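Local coordinates for glyoxalase family protein, putative (Bacillus anthracis, PDB 2QQZ) that is of unknown function but belongs to the glyoxalase/bleomycin resistance protein/dioxygenase superfamily, at residues A28-T33 and I60-E65; P40-L45 and G50-C55; E85-L90 and V97-A102; R108-D113 and R118-E123. All coordinates share one frame; numbering follows the deposited sequence.

Contact 1 of 4, residues A28-T33 and I60-E65; sequences AFYGET and IHIGVE
Tyr30 of helix 23-33 meets Ile60 and Ile62 of strand 58-64, and its ring carries the whole contact. Before it in the helix, Ala28 anchors the last turn. Its carbonyl O accepts from the backbone N of Thr33, and Thr33 OG1 comes to the same Ala28 O from the other face of the carbonyl at 2.9 Å. The five-residue spacing makes this a wider pi-type turn. Phe29 comes next. Its CD2 sits 3.8 Å above the plane of the Tyr30 ring, over the centre of one face. Tyr30 itself has CG anti to the carbonyl carbon (chi1 -74°), and the ring reaches out from the helix toward the strand. On the face opposite Phe29 lies Ile62 CD1, 4.0 Å from the Tyr30 ring centroid, in a CH-pi contact. It is displaced toward the rim, and its closest ring atom is Tyr30 CE2 at 3.6 Å. Ile60 CD1 approaches obliquely and touches Tyr30 CE1 at 3.5 Å. The side chain of Ile60 crosses that of Tyr30 at about a right angle. The ring is thus held between its helix neighbour and two alternate residues of the strand. The hydroxyl is also held, because Tyr30 OH is hydrogen-bonded to Asp113. Both isoleucines also touch Val16 of strand 8-18 and Phe53 of strand 51-55. This is a buried helix-on-sheet interface, in which helix 23-33 covers one face of a mixed four-stranded sheet, as in the alpha/beta fold of glyoxalase relatives, the vicinal oxygen chelate fold.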
# COMPACT_ATOMS: atom_id res chain seq x y z
N ALA A 28 17.06 -9.31 -4.49
CA ALA A 28 18.25 -8.49 -4.30
C ALA A 28 17.91 -7.13 -3.63
O ALA A 28 18.65 -6.65 -2.75
CB ALA A 28 19.04 -8.31 -5.61
N PHE A 29 16.78 -6.52 -4.00
CA PHE A 29 16.46 -5.22 -3.48
C PHE A 29 15.65 -5.27 -2.18
O PHE A 29 16.11 -4.77 -1.13
CB PHE A 29 15.75 -4.37 -4.54
CG PHE A 29 15.35 -3.00 -4.04
CD1 PHE A 29 16.27 -1.92 -4.10
CD2 PHE A 29 14.08 -2.79 -3.52
CE1 PHE A 29 15.88 -0.65 -3.66
CE2 PHE A 29 13.69 -1.52 -3.09
CZ PHE A 29 14.61 -0.46 -3.16
N TYR A 30 14.48 -5.91 -2.22
CA TYR A 30 13.60 -5.95 -1.06
C TYR A 30 14.18 -6.74 0.10
O TYR A 30 14.00 -6.37 1.28
CB TYR A 30 12.20 -6.47 -1.45
CG TYR A 30 11.42 -5.45 -2.21
CD1 TYR A 30 10.78 -4.38 -1.55
CD2 TYR A 30 11.32 -5.53 -3.60
CE1 TYR A 30 10.07 -3.41 -2.27
CE2 TYR A 30 10.62 -4.56 -4.34
CZ TYR A 30 10.00 -3.49 -3.66
OH TYR A 30 9.27 -2.54 -4.35
N GLY A 31 14.90 -7.81 -0.25
CA GLY A 31 15.49 -8.70 0.70
C GLY A 31 16.87 -8.23 1.10
O GLY A 31 17.07 -7.86 2.26
N GLU A 32 17.82 -8.25 0.18
CA GLU A 32 19.18 -7.92 0.57
C GLU A 32 19.37 -6.44 0.91
O GLU A 32 19.80 -6.10 2.02
CB GLU A 32 20.21 -8.41 -0.46
CG GLU A 32 20.64 -9.87 -0.29
CD GLU A 32 21.16 -10.22 1.11
OE1 GLU A 32 22.25 -9.76 1.51
OE2 GLU A 32 20.46 -10.97 1.80
N THR A 33 18.99 -5.56 -0.01
CA THR A 33 19.32 -4.16 0.10
C THR A 33 18.58 -3.47 1.23
O THR A 33 19.20 -2.77 2.06
CB THR A 33 19.03 -3.44 -1.22
OG1 THR A 33 19.81 -4.06 -2.26
CG2 THR A 33 19.42 -1.94 -1.12
N ILE A 60 4.76 -7.25 1.97
CA ILE A 60 4.74 -6.64 0.65
C ILE A 60 4.76 -7.83 -0.32
O ILE A 60 5.56 -8.72 -0.15
CB ILE A 60 5.91 -5.61 0.42
CG1 ILE A 60 5.76 -4.92 -0.95
CG2 ILE A 60 7.29 -6.27 0.52
CD1 ILE A 60 6.81 -3.89 -1.23
N HIS A 61 3.84 -7.85 -1.30
CA HIS A 61 3.75 -8.93 -2.22
C HIS A 61 4.19 -8.35 -3.58
O HIS A 61 3.58 -7.43 -4.11
CB HIS A 61 2.34 -9.53 -2.36
CG HIS A 61 1.80 -10.14 -1.11
ND1 HIS A 61 0.61 -10.83 -1.09
CD2 HIS A 61 2.35 -10.29 0.12
CE1 HIS A 61 0.39 -11.28 0.13
NE2 HIS A 61 1.44 -10.99 0.88
N ILE A 62 5.27 -8.89 -4.12
CA ILE A 62 5.72 -8.48 -5.48
C ILE A 62 5.04 -9.43 -6.44
O ILE A 62 5.34 -10.65 -6.46
CB ILE A 62 7.26 -8.53 -5.62
CG1 ILE A 62 7.98 -7.77 -4.47
CG2 ILE A 62 7.63 -8.05 -7.02
CD1 ILE A 62 7.45 -6.29 -4.37
N GLY A 63 4.10 -8.89 -7.23
CA GLY A 63 3.30 -9.68 -8.15
C GLY A 63 3.70 -9.37 -9.59
O GLY A 63 3.87 -8.19 -10.00
N VAL A 64 3.83 -10.45 -10.36
CA VAL A 64 4.30 -10.43 -11.73
C VAL A 64 3.18 -9.89 -12.62
O VAL A 64 2.00 -10.31 -12.48
CB VAL A 64 4.74 -11.85 -12.18
CG1 VAL A 64 4.62 -11.99 -13.65
CG2 VAL A 64 6.16 -12.08 -11.82
N GLU A 65 3.54 -8.97 -13.53
CA GLU A 65 2.57 -8.44 -14.49
C GLU A 65 3.17 -8.37 -15.89
O GLU A 65 4.17 -7.68 -16.13
CB GLU A 65 2.08 -7.05 -14.05
CG GLU A 65 1.30 -7.04 -12.72
CD GLU A 65 -0.07 -7.78 -12.76
OE1 GLU A 65 -0.53 -8.18 -13.85
OE2 GLU A 65 -0.70 -7.94 -11.67

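Contact 2 of 4, residues P40-L45 and G50-C55; sequences PKPEEL and GCWFKC. With SO4 (sulfate ion), chain C.
Gly50 meets Lys41 through its carbonyl, with Gly50 O 3.9 Å from Lys41 CD. At the backbone angles of Gly50 (phi 96°) a CB would be jammed against the carbonyl O of the residue before, which calls for glycine. Trp52 is the centre of the contact, and its indole turns toward residues 40-45. Lys41 CG lies over one face of the indole, 3.6 Å from the centroid of the Trp52 five-membered ring and almost on its normal, a CH-pi contact. Further out the lysine chain bends at chi3 (76°), which carries CE alongside Trp52 NE1 and takes NZ past the ring to a sulfate, probably from the crystallisation liquor. The six-membered end of the indole meets Pro42, whose CD is 3.3 Å from Trp52 CH2. Leu45 adds CD1 at 3.8 Å from Trp52 CZ2. Both come in obliquely to the ring. At the indole edge Trp52 NE1 gives a bent hydrogen bond of 2.9 Å to sulfate O1, which lies near the ring plane. Lys41 NZ donates to sulfate O2 at 2.7 Å and also to a water, and that water donates to sulfate O3. Arg48 NE binds the same sulfate, and Lys41 NZ is further bonded to Gly49 O. The indole also stacks on His61 and is touched by Arg103 of the second subunit. The arrangement is a small anion site, with a lysine, an arginine and an indole N-H as donors. It lies where the loop after edge strand 37-39 folds back over Trp52 of an inner strand, close to the second subunit.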
# COMPACT_ATOMS: atom_id res chain seq x y z
N PRO A 40 7.69 -17.54 2.31
CA PRO A 40 7.26 -18.39 1.18
C PRO A 40 5.79 -18.15 0.80
O PRO A 40 4.94 -17.92 1.65
CB PRO A 40 7.44 -19.82 1.71
CG PRO A 40 7.67 -19.72 3.20
CD PRO A 40 7.90 -18.28 3.58
N LYS A 41 5.49 -18.19 -0.49
CA LYS A 41 4.12 -17.99 -0.94
C LYS A 41 3.33 -19.27 -0.73
O LYS A 41 3.93 -20.35 -0.73
CB LYS A 41 4.12 -17.62 -2.43
CG LYS A 41 4.68 -16.27 -2.75
CD LYS A 41 4.54 -15.99 -4.23
CE LYS A 41 3.12 -15.63 -4.61
NZ LYS A 41 3.04 -15.07 -6.01
N PRO A 42 1.98 -19.17 -0.58
CA PRO A 42 1.16 -20.37 -0.56
C PRO A 42 1.46 -21.22 -1.77
O PRO A 42 1.72 -20.69 -2.85
CB PRO A 42 -0.26 -19.80 -0.66
CG PRO A 42 -0.17 -18.53 0.05
CD PRO A 42 1.17 -17.96 -0.39
N GLU A 43 1.45 -22.54 -1.57
CA GLU A 43 1.74 -23.51 -2.63
C GLU A 43 0.93 -23.25 -3.91
O GLU A 43 1.48 -23.28 -5.00
CB GLU A 43 1.54 -24.95 -2.10
CG GLU A 43 2.32 -26.05 -2.85
CD GLU A 43 3.82 -25.71 -3.04
OE1 GLU A 43 4.46 -26.24 -4.00
OE2 GLU A 43 4.35 -24.90 -2.24
N GLU A 44 -0.35 -22.94 -3.76
CA GLU A 44 -1.27 -22.78 -4.89
C GLU A 44 -0.96 -21.56 -5.72
O GLU A 44 -1.52 -21.39 -6.80
CB GLU A 44 -2.70 -22.58 -4.39
CG GLU A 44 -2.93 -23.02 -2.96
CD GLU A 44 -3.54 -24.39 -2.90
OE1 GLU A 44 -4.14 -24.77 -3.94
OE2 GLU A 44 -3.44 -25.08 -1.85
N LEU A 45 -0.15 -20.67 -5.16
CA LEU A 45 0.19 -19.40 -5.80
C LEU A 45 1.61 -19.36 -6.36
O LEU A 45 1.98 -18.38 -6.99
CB LEU A 45 -0.01 -18.20 -4.84
CG LEU A 45 -1.41 -17.86 -4.31
CD1 LEU A 45 -1.39 -16.56 -3.47
CD2 LEU A 45 -2.41 -17.74 -5.43
N GLY A 50 6.78 -14.24 -8.61
CA GLY A 50 6.78 -13.10 -7.71
C GLY A 50 7.27 -13.58 -6.36
O GLY A 50 7.63 -14.75 -6.21
N CYS A 51 7.34 -12.68 -5.40
CA CYS A 51 7.79 -12.99 -4.06
C CYS A 51 7.14 -12.11 -3.01
O CYS A 51 6.60 -11.05 -3.32
CB CYS A 51 9.31 -12.99 -3.92
SG CYS A 51 10.24 -12.10 -5.12
N TRP A 52 7.20 -12.59 -1.76
CA TRP A 52 6.58 -11.94 -0.61
C TRP A 52 7.65 -11.65 0.40
O TRP A 52 8.56 -12.45 0.59
CB TRP A 52 5.56 -12.88 0.03
CG TRP A 52 4.28 -13.09 -0.80
CD1 TRP A 52 4.09 -12.72 -2.10
CD2 TRP A 52 3.04 -13.68 -0.36
NE1 TRP A 52 2.82 -13.03 -2.51
CE2 TRP A 52 2.15 -13.67 -1.49
CE3 TRP A 52 2.62 -14.29 0.85
CZ2 TRP A 52 0.83 -14.20 -1.43
CZ3 TRP A 52 1.30 -14.80 0.92
CH2 TRP A 52 0.42 -14.75 -0.22
N PHE A 53 7.54 -10.50 1.07
CA PHE A 53 8.53 -10.09 2.07
C PHE A 53 7.76 -9.61 3.28
O PHE A 53 6.68 -9.07 3.13
CB PHE A 53 9.50 -9.02 1.55
CG PHE A 53 10.26 -9.46 0.34
CD1 PHE A 53 11.49 -10.08 0.48
CD2 PHE A 53 9.71 -9.30 -0.93
CE1 PHE A 53 12.18 -10.53 -0.63
CE2 PHE A 53 10.39 -9.76 -2.06
CZ PHE A 53 11.62 -10.36 -1.91
N LYS A 54 8.28 -9.90 4.47
CA LYS A 54 7.68 -9.48 5.73
C LYS A 54 8.13 -8.07 6.13
O LYS A 54 9.31 -7.78 6.05
CB LYS A 54 8.18 -10.48 6.80
CG LYS A 54 7.58 -10.27 8.16
CD LYS A 54 8.25 -11.16 9.23
CE LYS A 54 7.92 -10.59 10.60
NZ LYS A 54 6.45 -10.76 10.83
N CYS A 55 7.20 -7.20 6.55
CA CYS A 55 7.54 -5.94 7.25
C CYS A 55 6.68 -5.78 8.51
O CYS A 55 5.49 -5.38 8.41
CB CYS A 55 7.38 -4.72 6.33
SG CYS A 55 5.97 -4.75 5.22
S SO4 C . 0.15 -13.07 -5.68
O1 SO4 C . 0.53 -12.87 -4.27
O2 SO4 C . 0.47 -14.42 -6.19
O3 SO4 C . 0.91 -12.08 -6.46
O4 SO4 C . -1.29 -12.88 -5.83
O HOH W 1 3.58 -12.30 -5.37

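Contact 3 of 4, residues E85-L90 and V97-A102; sequences EFKQEL and VIDDHA
Lys87 and Val97 join helix 83-92 to the segment that carries strand 98-100, a helix-on-sheet contact of the alpha/beta fold at the surface. The methylene chain of Lys87 runs obliquely past Val97, and its CD lies 3.9 Å from Val97 CG2. The same methyl is 4.1 Å from Lys87 CG, so one branch of the valine does the touching. Lys87 leaves the helix with CG opposite the backbone N (chi1 -172°) and then bends at chi3 (96°). This takes the amine beyond Val97 to Asp99, two residues further along. There Lys87 NZ and Asp99 OD1 form a salt bridge. The modelled separation of 2.4 Å is too short to be trusted as a bond length, so only the pairing carries weight. The side chains of Lys87 and Asp99 cross at about a right angle. The methylenes pass Val97 and come close to the Asp99 carboxylate before the amine reaches it. Beneath this contact, Phe109 of strand 106-112 is touched by Lys87, Asp99 and the neighbouring Phe86. Strand 98-100 is outermost in its sheet within the chain and pairs with strand 106-112, while Leu90, on the same helix as Lys87, packs against Ile34 and Ile95.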
# COMPACT_ATOMS: atom_id res chain seq x y z
N GLU A 85 20.17 6.43 9.97
CA GLU A 85 21.14 5.34 9.82
C GLU A 85 20.71 4.37 8.69
O GLU A 85 21.54 3.84 7.95
CB GLU A 85 21.25 4.62 11.16
CG GLU A 85 22.31 3.56 11.18
CD GLU A 85 22.21 2.65 12.42
OE1 GLU A 85 22.08 3.18 13.56
OE2 GLU A 85 22.27 1.40 12.25
N PHE A 86 19.40 4.13 8.57
CA PHE A 86 18.89 3.30 7.47
C PHE A 86 19.25 3.94 6.14
O PHE A 86 19.78 3.26 5.26
CB PHE A 86 17.40 3.16 7.59
CG PHE A 86 16.74 2.43 6.46
CD1 PHE A 86 17.03 1.08 6.23
CD2 PHE A 86 15.77 3.06 5.69
CE1 PHE A 86 16.38 0.38 5.22
CE2 PHE A 86 15.12 2.38 4.69
CZ PHE A 86 15.42 1.02 4.46
N LYS A 87 18.97 5.24 6.01
CA LYS A 87 19.27 5.99 4.79
C LYS A 87 20.76 5.94 4.39
O LYS A 87 21.07 5.72 3.20
CB LYS A 87 18.83 7.45 4.92
CG LYS A 87 18.95 8.24 3.59
CD LYS A 87 18.20 9.54 3.68
CE LYS A 87 19.13 10.64 4.06
NZ LYS A 87 18.48 11.95 3.83
N GLN A 88 21.67 6.14 5.33
CA GLN A 88 23.09 6.04 5.01
C GLN A 88 23.53 4.62 4.66
O GLN A 88 24.51 4.45 3.94
CB GLN A 88 23.98 6.61 6.12
CG GLN A 88 23.97 8.12 6.21
CD GLN A 88 24.14 8.81 4.86
OE1 GLN A 88 25.01 8.46 4.05
NE2 GLN A 88 23.31 9.82 4.62
N GLU A 89 22.82 3.60 5.16
CA GLU A 89 23.10 2.22 4.73
C GLU A 89 22.66 1.97 3.27
O GLU A 89 23.29 1.18 2.55
CB GLU A 89 22.45 1.17 5.65
CG GLU A 89 23.02 1.08 7.03
CD GLU A 89 24.56 1.04 7.05
OE1 GLU A 89 25.13 0.03 6.60
OE2 GLU A 89 25.19 2.03 7.50
N LEU A 90 21.60 2.64 2.84
CA LEU A 90 21.17 2.53 1.46
C LEU A 90 22.13 3.29 0.53
O LEU A 90 22.51 2.78 -0.52
CB LEU A 90 19.72 3.02 1.27
CG LEU A 90 18.60 2.25 2.00
CD1 LEU A 90 17.23 2.81 1.58
CD2 LEU A 90 18.64 0.72 1.82
N VAL A 97 18.58 8.16 -3.17
CA VAL A 97 17.48 8.59 -2.30
C VAL A 97 17.00 10.01 -2.59
O VAL A 97 17.80 10.91 -2.94
CB VAL A 97 17.75 8.40 -0.78
CG1 VAL A 97 18.47 7.10 -0.51
CG2 VAL A 97 18.50 9.58 -0.21
N ILE A 98 15.70 10.22 -2.50
CA ILE A 98 15.12 11.51 -2.76
C ILE A 98 14.42 11.95 -1.49
O ILE A 98 13.36 11.43 -1.14
CB ILE A 98 14.11 11.50 -3.94
CG1 ILE A 98 14.81 11.06 -5.24
CG2 ILE A 98 13.43 12.90 -4.10
CD1 ILE A 98 13.88 10.90 -6.37
N ASP A 99 15.03 12.91 -0.80
CA ASP A 99 14.52 13.41 0.49
C ASP A 99 13.22 14.18 0.26
O ASP A 99 12.97 14.67 -0.85
CB ASP A 99 15.57 14.29 1.17
CG ASP A 99 16.74 13.49 1.71
OD1 ASP A 99 16.56 12.48 2.44
OD2 ASP A 99 17.90 13.88 1.41
N ASP A 100 12.39 14.27 1.29
CA ASP A 100 11.20 15.10 1.22
C ASP A 100 10.99 15.86 2.54
O ASP A 100 10.93 15.24 3.61
CB ASP A 100 9.97 14.25 0.93
CG ASP A 100 8.76 15.09 0.67
OD1 ASP A 100 8.26 15.76 1.61
OD2 ASP A 100 8.35 15.11 -0.49
N HIS A 101 10.89 17.18 2.46
CA HIS A 101 10.84 17.99 3.65
C HIS A 101 9.51 18.67 3.87
O HIS A 101 9.44 19.56 4.69
CB HIS A 101 11.97 19.05 3.61
CG HIS A 101 13.32 18.44 3.42
ND1 HIS A 101 14.02 17.88 4.46
CD2 HIS A 101 14.07 18.24 2.31
CE1 HIS A 101 15.15 17.37 4.01
NE2 HIS A 101 15.21 17.58 2.71
N ALA A 102 8.47 18.27 3.14
CA ALA A 102 7.23 19.05 3.18
C ALA A 102 6.44 18.84 4.47
O ALA A 102 5.72 19.71 4.89
CB ALA A 102 6.38 18.77 1.94

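Contact 4 of 4, residues R108-D113 and R118-E123; sequences RFYVSD and RIEFME. With SO4 (sulfate ion), chain D.
Tyr110 has CG anti to the carbonyl carbon (chi1 -49°), and Arg118 bends at chi3 (-80°); together these lay the Arg118 guanidinium flat on the tyrosine ring. The two belong to an antiparallel beta hairpin, strands 106-112 and 118-124. The backbones are joined by two hydrogen-bonded pairs. Phe109 N donates to Phe121 O and Phe121 N to Phe109 O, each at 2.9 Å, and Val111 and Ile119 do the same. Side chains alternate between two faces. On the apolar face Phe121 CB lies over the Phe109 ring, and the two ring planes stand oblique to each other. Val111 CG2 meets the edge of the Phe121 ring, 3.7 Å from Phe121 CE2. Helix 83-92 packs on Phe109 and Phe121, with Phe86 edge to face with Phe121, while Phe29 and Tyr30 of helix 23-33 reach Val111 and Ile119. The face of Arg108, Tyr110, Arg118 and Glu120 is largely polar. Glu120 runs beside Tyr110, and its OE1 lies at the ring edge, 3.6 Å from Tyr110 CE1, while His75 NE2 is hydrogen-bonded to that same oxygen. Glu120 OE2 makes a long salt bridge to Arg108 NH1, at 3.7 Å, and accepts a hydrogen bond from a water. The stronger partner of Arg108 is Asp100. Above Tyr110 the guanidinium plane of Arg118 is tilted by just 8° from the ring, with the cation off-centre. Its outer edge faces a sulfate, probably from the crystallisation liquor: O1 accepts from Arg118 NH1 at 3.1 Å and from Arg118 NH2 at 3.2 Å.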
# COMPACT_ATOMS: atom_id res chain seq x y z
N ARG A 108 11.51 11.75 6.01
CA ARG A 108 11.13 10.74 5.03
C ARG A 108 11.84 10.93 3.72
O ARG A 108 12.34 12.01 3.40
CB ARG A 108 9.63 10.79 4.83
CG ARG A 108 9.15 12.02 4.12
CD ARG A 108 7.68 11.96 4.02
NE ARG A 108 7.23 13.24 3.44
CZ ARG A 108 6.02 13.49 2.95
NH1 ARG A 108 5.07 12.55 2.97
NH2 ARG A 108 5.76 14.69 2.48
N PHE A 109 11.86 9.88 2.93
CA PHE A 109 12.53 9.93 1.63
C PHE A 109 11.99 8.82 0.74
O PHE A 109 11.39 7.82 1.24
CB PHE A 109 14.06 9.82 1.79
CG PHE A 109 14.55 8.49 2.31
CD1 PHE A 109 14.84 7.45 1.44
CD2 PHE A 109 14.76 8.30 3.67
CE1 PHE A 109 15.33 6.25 1.91
CE2 PHE A 109 15.24 7.07 4.18
CZ PHE A 109 15.50 6.05 3.31
N TYR A 110 12.22 8.96 -0.57
CA TYR A 110 11.73 7.98 -1.54
C TYR A 110 12.92 7.32 -2.17
O TYR A 110 13.99 7.92 -2.31
CB TYR A 110 10.94 8.66 -2.65
CG TYR A 110 9.89 9.61 -2.17
CD1 TYR A 110 8.81 9.14 -1.42
CD2 TYR A 110 9.93 10.96 -2.52
CE1 TYR A 110 7.82 10.00 -0.97
CE2 TYR A 110 8.91 11.83 -2.08
CZ TYR A 110 7.89 11.35 -1.30
OH TYR A 110 6.84 12.15 -0.84
N VAL A 111 12.72 6.08 -2.58
CA VAL A 111 13.64 5.39 -3.47
C VAL A 111 12.77 4.75 -4.56
O VAL A 111 11.55 4.64 -4.42
CB VAL A 111 14.46 4.32 -2.72
CG1 VAL A 111 15.10 4.91 -1.50
CG2 VAL A 111 13.58 3.15 -2.31
N SER A 112 13.40 4.33 -5.64
CA SER A 112 12.76 3.49 -6.65
C SER A 112 13.29 2.06 -6.50
O SER A 112 14.49 1.83 -6.31
CB SER A 112 13.09 3.99 -8.06
OG SER A 112 12.51 5.28 -8.28
N ASP A 113 12.42 1.07 -6.59
CA ASP A 113 12.93 -0.32 -6.61
C ASP A 113 13.54 -0.58 -8.02
O ASP A 113 13.55 0.34 -8.86
CB ASP A 113 11.86 -1.37 -6.22
CG ASP A 113 10.74 -1.53 -7.28
OD1 ASP A 113 10.91 -1.05 -8.44
OD2 ASP A 113 9.72 -2.21 -6.97
N ARG A 118 8.07 3.60 -6.97
CA ARG A 118 8.38 4.44 -5.80
C ARG A 118 7.99 3.75 -4.49
O ARG A 118 6.88 3.17 -4.36
CB ARG A 118 7.64 5.74 -5.90
CG ARG A 118 7.78 6.66 -4.67
CD ARG A 118 7.51 8.14 -5.13
NE ARG A 118 8.71 8.69 -5.78
CZ ARG A 118 8.92 9.99 -6.03
NH1 ARG A 118 7.99 10.90 -5.73
NH2 ARG A 118 10.03 10.37 -6.64
N ILE A 119 8.88 3.83 -3.52
CA ILE A 119 8.68 3.32 -2.15
C ILE A 119 9.10 4.51 -1.26
O ILE A 119 10.12 5.15 -1.57
CB ILE A 119 9.68 2.18 -1.82
CG1 ILE A 119 9.46 1.01 -2.77
CG2 ILE A 119 9.56 1.74 -0.33
CD1 ILE A 119 8.05 0.41 -2.72
N GLU A 120 8.34 4.76 -0.19
CA GLU A 120 8.67 5.79 0.77
C GLU A 120 9.02 5.18 2.12
O GLU A 120 8.44 4.15 2.53
CB GLU A 120 7.46 6.68 0.94
CG GLU A 120 7.63 7.73 2.12
CD GLU A 120 6.37 8.51 2.32
OE1 GLU A 120 5.51 8.51 1.38
OE2 GLU A 120 6.20 9.08 3.44
N PHE A 121 10.05 5.74 2.75
CA PHE A 121 10.44 5.42 4.12
C PHE A 121 10.28 6.66 4.99
O PHE A 121 10.65 7.79 4.58
CB PHE A 121 11.86 4.91 4.11
CG PHE A 121 12.03 3.66 3.27
CD1 PHE A 121 11.51 2.43 3.71
CD2 PHE A 121 12.67 3.71 2.04
CE1 PHE A 121 11.67 1.28 2.96
CE2 PHE A 121 12.80 2.57 1.30
CZ PHE A 121 12.29 1.36 1.76
N MSE A 122 9.67 6.48 6.18
CA MSE A 122 9.43 7.59 7.09
C MSE A 122 9.61 7.23 8.57
O MSE A 122 9.45 6.10 8.93
CB MSE A 122 8.01 8.08 6.95
CG MSE A 122 6.98 6.97 7.16
SE MSE A 122 5.26 7.90 7.28
CE MSE A 122 5.30 8.35 9.22
N GLU A 123 9.91 8.24 9.40
CA GLU A 123 9.89 8.09 10.85
C GLU A 123 9.43 9.40 11.46
O GLU A 123 9.78 10.47 10.97
CB GLU A 123 11.29 7.68 11.34
CG GLU A 123 11.33 7.29 12.81
CD GLU A 123 12.72 6.96 13.29
OE1 GLU A 123 13.71 7.42 12.67
OE2 GLU A 123 12.84 6.25 14.31
S SO4 D . 8.67 13.97 -7.86
O1 SO4 D . 9.36 13.47 -6.69
O2 SO4 D . 7.33 14.42 -7.56
O3 SO4 D . 9.50 15.07 -8.35
O4 SO4 D . 8.60 12.98 -8.91
O HOH W 2 4.98 10.28 5.47
O HOH W 3 11.35 7.21 -6.27

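Contacts 1 and 4 are buried, contact 2 is partly buried, and contact 3 lies at the surface. Contacts 1 and 2 share one sheet, where strands 51-55 and 58-64 are neighbours. Contacts 3 and 4 share the other, through strands 98-100 and 106-112, and are tied by a salt bridge from Asp100 to Arg108. Contacts 1 and 4 touch where helix 23-33 reaches the loop after strand 106-112, through the hydroxyl of Tyr30 and the carboxylate of Asp113. Chemistry follows position. Contact 1 is apolar ring packing, contact 4 pairs backbones between an apolar and a largely polar face, and contacts 2 and 3 send lysines to anionic partners. Contacts 2 and 3 lie about 28 Å apart, centre to centre.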